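Lipoteichoic acid primase (PDB 4UOP) belongs to the sulfatase-like family of metal-dependent proteins and carries a magnesium ion in its extracellular catalytic domain. Local coordinates at residues Gly57-Phe68 with Lys213-His224. Sequence-based numbering, arbitrary orientation.
Sequences GKNLIIVQLESF and KFYAQLISVSSH. With MG (magnesium ion), chain J.
S223 OG donates to the carbonyl oxygen E66 O at 2.7 Å and lies at the ring edge of F68, tying the two loops together just beyond paired strands. E66, whose carboxylate holds the magnesium ion through both oxygens, is held by several bonds: its backbone N donates to S220 OG (2.9 Å, nearly straight at 171°), S67 OG donates to the anti lone pair of E66 OE2 at 2.7 Å, and a water near both E66 OE1 and S220 O can link the two. With CG anti to the backbone N and the chain bent at chi2 (59°), E66 passes its CG against H224 CA at 3.5 Å. T108, D284 and H285 complete the protein share of the metal site. Behind it, strands 59-65 and 214-219, adjacent in the central sheet of the alpha/beta sulfatase fold, run parallel, their axes approaching to 4.7 Å; E66 follows the C-terminal end of its strand. At the ladder's start the N59 amide stacks over one face of the F214 ring, planes 14° apart, while N59 OD1 accepts from F214 N at 3.2 Å. L60 CD2 makes a CH-pi contact over a face of the Y215 ring, and Y215 OH donates to Q217 OE1 at 2.6 Å, the oxygen lying against I62 CB. That sheet face meets helix 107-117 through Q64, Y215 and Q217; the opposite face, with V63 and L218, packs on helix 193-209, and strands 277-283 and 149-153 flank the pair.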
loop_
_atom_site.group_PDB
_atom_site.type_symbol
_atom_site.label_atom_id
_atom_site.label_comp_id
_atom_site.label_asym_id
_atom_site.label_seq_id
_atom_site.Cartn_x
_atom_site.Cartn_y
_atom_site.Cartn_z
ATOM N N GLY B 57 12.509 -8.298 -36.525
ATOM C CA GLY B 57 13.963 -8.381 -36.513
ATOM C C GLY B 57 14.723 -7.150 -36.045
ATOM O O GLY B 57 15.957 -7.141 -36.035
ATOM N N LYS B 58 13.995 -6.130 -35.611
ATOM C CA LYS B 58 14.624 -4.905 -35.145
ATOM C C LYS B 58 14.923 -5.006 -33.654
ATOM O O LYS B 58 14.318 -5.806 -32.940
ATOM C CB LYS B 58 13.729 -3.709 -35.428
ATOM C CG LYS B 58 13.319 -3.549 -36.885
ATOM C CD LYS B 58 14.490 -3.466 -37.842
ATOM C CE LYS B 58 13.987 -3.251 -39.263
ATOM N NZ LYS B 58 15.075 -3.428 -40.260
ATOM N N ASN B 59 15.862 -4.184 -33.194
ATOM C CA ASN B 59 16.170 -4.117 -31.774
ATOM C C ASN B 59 15.028 -3.406 -31.051
ATOM O O ASN B 59 14.128 -2.839 -31.691
ATOM C CB ASN B 59 17.480 -3.383 -31.534
ATOM C CG ASN B 59 18.603 -3.926 -32.366
ATOM O OD1 ASN B 59 19.009 -5.061 -32.192
ATOM N ND2 ASN B 59 19.095 -3.128 -33.300
ATOM N N LEU B 60 15.064 -3.445 -29.726
ATOM C CA LEU B 60 14.072 -2.772 -28.875
ATOM C C LEU B 60 14.809 -2.007 -27.773
ATOM O O LEU B 60 15.575 -2.586 -26.999
ATOM C CB LEU B 60 13.134 -3.786 -28.239
ATOM C CG LEU B 60 12.088 -3.282 -27.243
ATOM C CD1 LEU B 60 11.164 -2.284 -27.892
ATOM C CD2 LEU B 60 11.315 -4.472 -26.691
ATOM N N ILE B 61 14.593 -0.709 -27.743
ATOM C CA ILE B 61 15.107 0.156 -26.684
ATOM C C ILE B 61 13.918 0.831 -25.990
ATOM O O ILE B 61 13.090 1.495 -26.639
ATOM C CB ILE B 61 16.059 1.199 -27.247
ATOM C CG1 ILE B 61 17.271 0.524 -27.885
ATOM C CG2 ILE B 61 16.463 2.177 -26.143
ATOM C CD1 ILE B 61 18.077 1.436 -28.787
ATOM N N ILE B 62 13.810 0.663 -24.679
ATOM C CA ILE B 62 12.722 1.253 -23.917
ATOM C C ILE B 62 13.319 2.092 -22.789
ATOM O O ILE B 62 14.183 1.599 -22.040
ATOM C CB ILE B 62 11.817 0.178 -23.309
ATOM C CG1 ILE B 62 11.227 -0.698 -24.428
ATOM C CG2 ILE B 62 10.732 0.820 -22.466
ATOM C CD1 ILE B 62 10.240 -1.730 -23.937
ATOM N N VAL B 63 12.918 3.354 -22.727
ATOM C CA VAL B 63 13.386 4.263 -21.685
ATOM C C VAL B 63 12.202 4.676 -20.804
ATOM O O VAL B 63 11.217 5.220 -21.290
ATOM C CB VAL B 63 14.067 5.520 -22.234
ATOM C CG1 VAL B 63 14.631 6.339 -21.087
ATOM C CG2 VAL B 63 15.160 5.165 -23.227
ATOM N N GLN B 64 12.326 4.378 -19.518
ATOM C CA GLN B 64 11.352 4.723 -18.502
ATOM C C GLN B 64 11.837 5.995 -17.817
ATOM O O GLN B 64 12.875 5.975 -17.154
ATOM C CB GLN B 64 11.224 3.607 -17.483
ATOM C CG GLN B 64 10.172 3.888 -16.426
ATOM C CD GLN B 64 9.937 2.739 -15.474
ATOM O OE1 GLN B 64 9.356 1.697 -15.839
ATOM N NE2 GLN B 64 10.356 2.922 -14.234
ATOM N N LEU B 65 11.088 7.067 -18.001
ATOM C CA LEU B 65 11.477 8.411 -17.554
ATOM C C LEU B 65 10.848 8.745 -16.203
ATOM O O LEU B 65 9.627 8.887 -16.081
ATOM C CB LEU B 65 11.056 9.426 -18.608
ATOM C CG LEU B 65 11.689 9.212 -19.981
ATOM C CD1 LEU B 65 10.882 9.956 -21.032
ATOM C CD2 LEU B 65 13.140 9.666 -19.993
ATOM N N GLU B 66 11.699 8.886 -15.189
ATOM C CA GLU B 66 11.256 9.079 -13.822
ATOM C C GLU B 66 10.390 10.335 -13.635
ATOM O O GLU B 66 10.826 11.458 -13.946
ATOM C CB GLU B 66 12.483 9.157 -12.899
ATOM C CG GLU B 66 12.126 9.427 -11.445
ATOM C CD GLU B 66 11.209 8.366 -10.868
ATOM O OE1 GLU B 66 11.635 7.196 -10.776
ATOM O OE2 GLU B 66 10.069 8.698 -10.481
ATOM N N SER B 67 9.169 10.139 -13.137
ATOM C CA SER B 67 8.285 11.231 -12.699
ATOM C C SER B 67 7.835 12.220 -13.793
ATOM O O SER B 67 7.317 13.291 -13.468
ATOM C CB SER B 67 8.928 11.994 -11.517
ATOM O OG SER B 67 8.961 11.170 -10.358
ATOM N N PHE B 68 7.966 11.840 -15.068
ATOM C CA PHE B 68 7.383 12.604 -16.178
ATOM C C PHE B 68 5.852 12.383 -16.217
ATOM O O PHE B 68 5.394 11.234 -16.180
ATOM C CB PHE B 68 7.970 12.170 -17.524
ATOM C CG PHE B 68 9.298 12.804 -17.887
ATOM C CD1 PHE B 68 10.387 12.730 -17.036
ATOM C CD2 PHE B 68 9.476 13.412 -19.128
ATOM C CE1 PHE B 68 11.612 13.283 -17.397
ATOM C CE2 PHE B 68 10.698 13.963 -19.496
ATOM C CZ PHE B 68 11.773 13.876 -18.635
ATOM N N LYS B 213 20.691 -9.096 -31.981
ATOM C CA LYS B 213 19.453 -8.392 -31.672
ATOM C C LYS B 213 19.392 -8.226 -30.161
ATOM O O LYS B 213 19.706 -9.173 -29.421
ATOM C CB LYS B 213 18.237 -9.184 -32.124
ATOM C CG LYS B 213 18.023 -9.257 -33.624
ATOM C CD LYS B 213 16.656 -9.839 -33.937
ATOM C CE LYS B 213 16.402 -11.112 -33.154
ATOM N NZ LYS B 213 15.279 -11.903 -33.713
ATOM N N PHE B 214 18.985 -7.041 -29.702
ATOM C CA PHE B 214 18.954 -6.770 -28.273
ATOM C C PHE B 214 17.684 -6.026 -27.865
ATOM O O PHE B 214 17.069 -5.309 -28.667
ATOM C CB PHE B 214 20.205 -5.979 -27.841
ATOM C CG PHE B 214 20.325 -4.617 -28.477
ATOM C CD1 PHE B 214 19.707 -3.519 -27.921
ATOM C CD2 PHE B 214 21.058 -4.441 -29.644
ATOM C CE1 PHE B 214 19.815 -2.269 -28.502
ATOM C CE2 PHE B 214 21.173 -3.205 -30.227
ATOM C CZ PHE B 214 20.543 -2.107 -29.664
ATOM N N TYR B 215 17.291 -6.256 -26.618
ATOM C CA TYR B 215 16.315 -5.449 -25.915
ATOM C C TYR B 215 17.049 -4.814 -24.750
ATOM O O TYR B 215 17.601 -5.523 -23.893
ATOM C CB TYR B 215 15.137 -6.314 -25.432
ATOM C CG TYR B 215 14.267 -5.723 -24.336
ATOM C CD1 TYR B 215 13.989 -4.362 -24.282
ATOM C CD2 TYR B 215 13.686 -6.548 -23.372
ATOM C CE1 TYR B 215 13.181 -3.824 -23.277
ATOM C CE2 TYR B 215 12.864 -6.031 -22.385
ATOM C CZ TYR B 215 12.639 -4.662 -22.326
ATOM O OH TYR B 215 11.834 -4.147 -21.336
ATOM N N ALA B 216 17.087 -3.484 -24.736
ATOM C CA ALA B 216 17.651 -2.725 -23.622
ATOM C C ALA B 216 16.558 -1.889 -22.954
ATOM O O ALA B 216 15.836 -1.145 -23.632
ATOM C CB ALA B 216 18.763 -1.835 -24.128
ATOM N N GLN B 217 16.407 -2.052 -21.641
ATOM C CA GLN B 217 15.483 -1.243 -20.831
ATOM C C GLN B 217 16.319 -0.314 -19.947
ATOM O O GLN B 217 17.129 -0.796 -19.171
ATOM C CB GLN B 217 14.630 -2.132 -19.946
ATOM C CG GLN B 217 13.695 -1.373 -19.025
ATOM C CD GLN B 217 12.344 -1.054 -19.628
ATOM O OE1 GLN B 217 11.885 -1.714 -20.574
ATOM N NE2 GLN B 217 11.656 -0.079 -19.036
ATOM N N LEU B 218 16.134 0.989 -20.101
ATOM C CA LEU B 218 16.855 1.980 -19.322
ATOM C C LEU B 218 15.873 2.681 -18.397
ATOM O O LEU B 218 14.783 3.094 -18.828
ATOM C CB LEU B 218 17.540 2.993 -20.235
ATOM C CG LEU B 218 18.671 2.460 -21.113
ATOM C CD1 LEU B 218 18.140 1.835 -22.385
ATOM C CD2 LEU B 218 19.642 3.566 -21.497
ATOM N N ILE B 219 16.237 2.813 -17.122
ATOM C CA ILE B 219 15.394 3.433 -16.126
ATOM C C ILE B 219 16.121 4.709 -15.688
ATOM O O ILE B 219 17.130 4.611 -15.099
ATOM C CB ILE B 219 15.205 2.517 -14.898
ATOM C CG1 ILE B 219 14.820 1.111 -15.352
ATOM C CG2 ILE B 219 14.146 3.030 -13.974
ATOM C CD1 ILE B 219 13.492 1.087 -15.983
ATOM N N SER B 220 15.559 5.866 -16.003
ATOM C CA SER B 220 16.157 7.150 -15.649
ATOM C C SER B 220 15.976 7.470 -14.181
ATOM O O SER B 220 15.219 6.803 -13.537
ATOM C CB SER B 220 15.606 8.268 -16.510
ATOM O OG SER B 220 14.431 8.725 -16.010
ATOM N N VAL B 221 16.728 8.429 -13.644
ATOM C CA VAL B 221 16.608 8.721 -12.244
ATOM C C VAL B 221 16.797 10.172 -11.839
ATOM O O VAL B 221 16.446 10.514 -10.796
ATOM C CB VAL B 221 17.486 7.791 -11.394
ATOM C CG1 VAL B 221 18.888 8.293 -11.363
ATOM C CG2 VAL B 221 16.962 7.649 -9.991
ATOM N N SER B 222 17.378 10.966 -12.705
ATOM C CA SER B 222 17.760 12.323 -12.330
ATOM C C SER B 222 16.562 13.217 -11.986
ATOM O O SER B 222 16.698 14.185 -11.292
ATOM C CB SER B 222 18.647 12.975 -13.382
ATOM O OG SER B 222 19.877 12.350 -13.437
ATOM N N SER B 223 15.422 12.903 -12.564
ATOM C CA SER B 223 14.205 13.643 -12.270
ATOM C C SER B 223 13.365 13.022 -11.130
ATOM O O SER B 223 12.163 13.316 -10.997
ATOM C CB SER B 223 13.390 13.862 -13.550
ATOM O OG SER B 223 13.213 12.635 -14.261
ATOM N N HIS B 224 13.992 12.205 -10.283
ATOM C CA HIS B 224 13.352 11.715 -9.050
ATOM C C HIS B 224 13.305 12.879 -8.051
ATOM O O HIS B 224 14.216 13.723 -8.036
ATOM C CB HIS B 224 14.166 10.574 -8.430
ATOM C CG HIS B 224 13.385 9.685 -7.507
ATOM N ND1 HIS B 224 13.064 10.034 -6.212
ATOM C CD2 HIS B 224 12.857 8.453 -7.703
ATOM C CE1 HIS B 224 12.389 9.046 -5.643
ATOM N NE2 HIS B 224 12.249 8.074 -6.528
HETATM MG MG MG J . 9.433 6.673 -10.102
HETATM O O HOH W 1 13.740 5.752 -11.465
HETATM O O HOH W 2 9.578 7.129 -7.938
#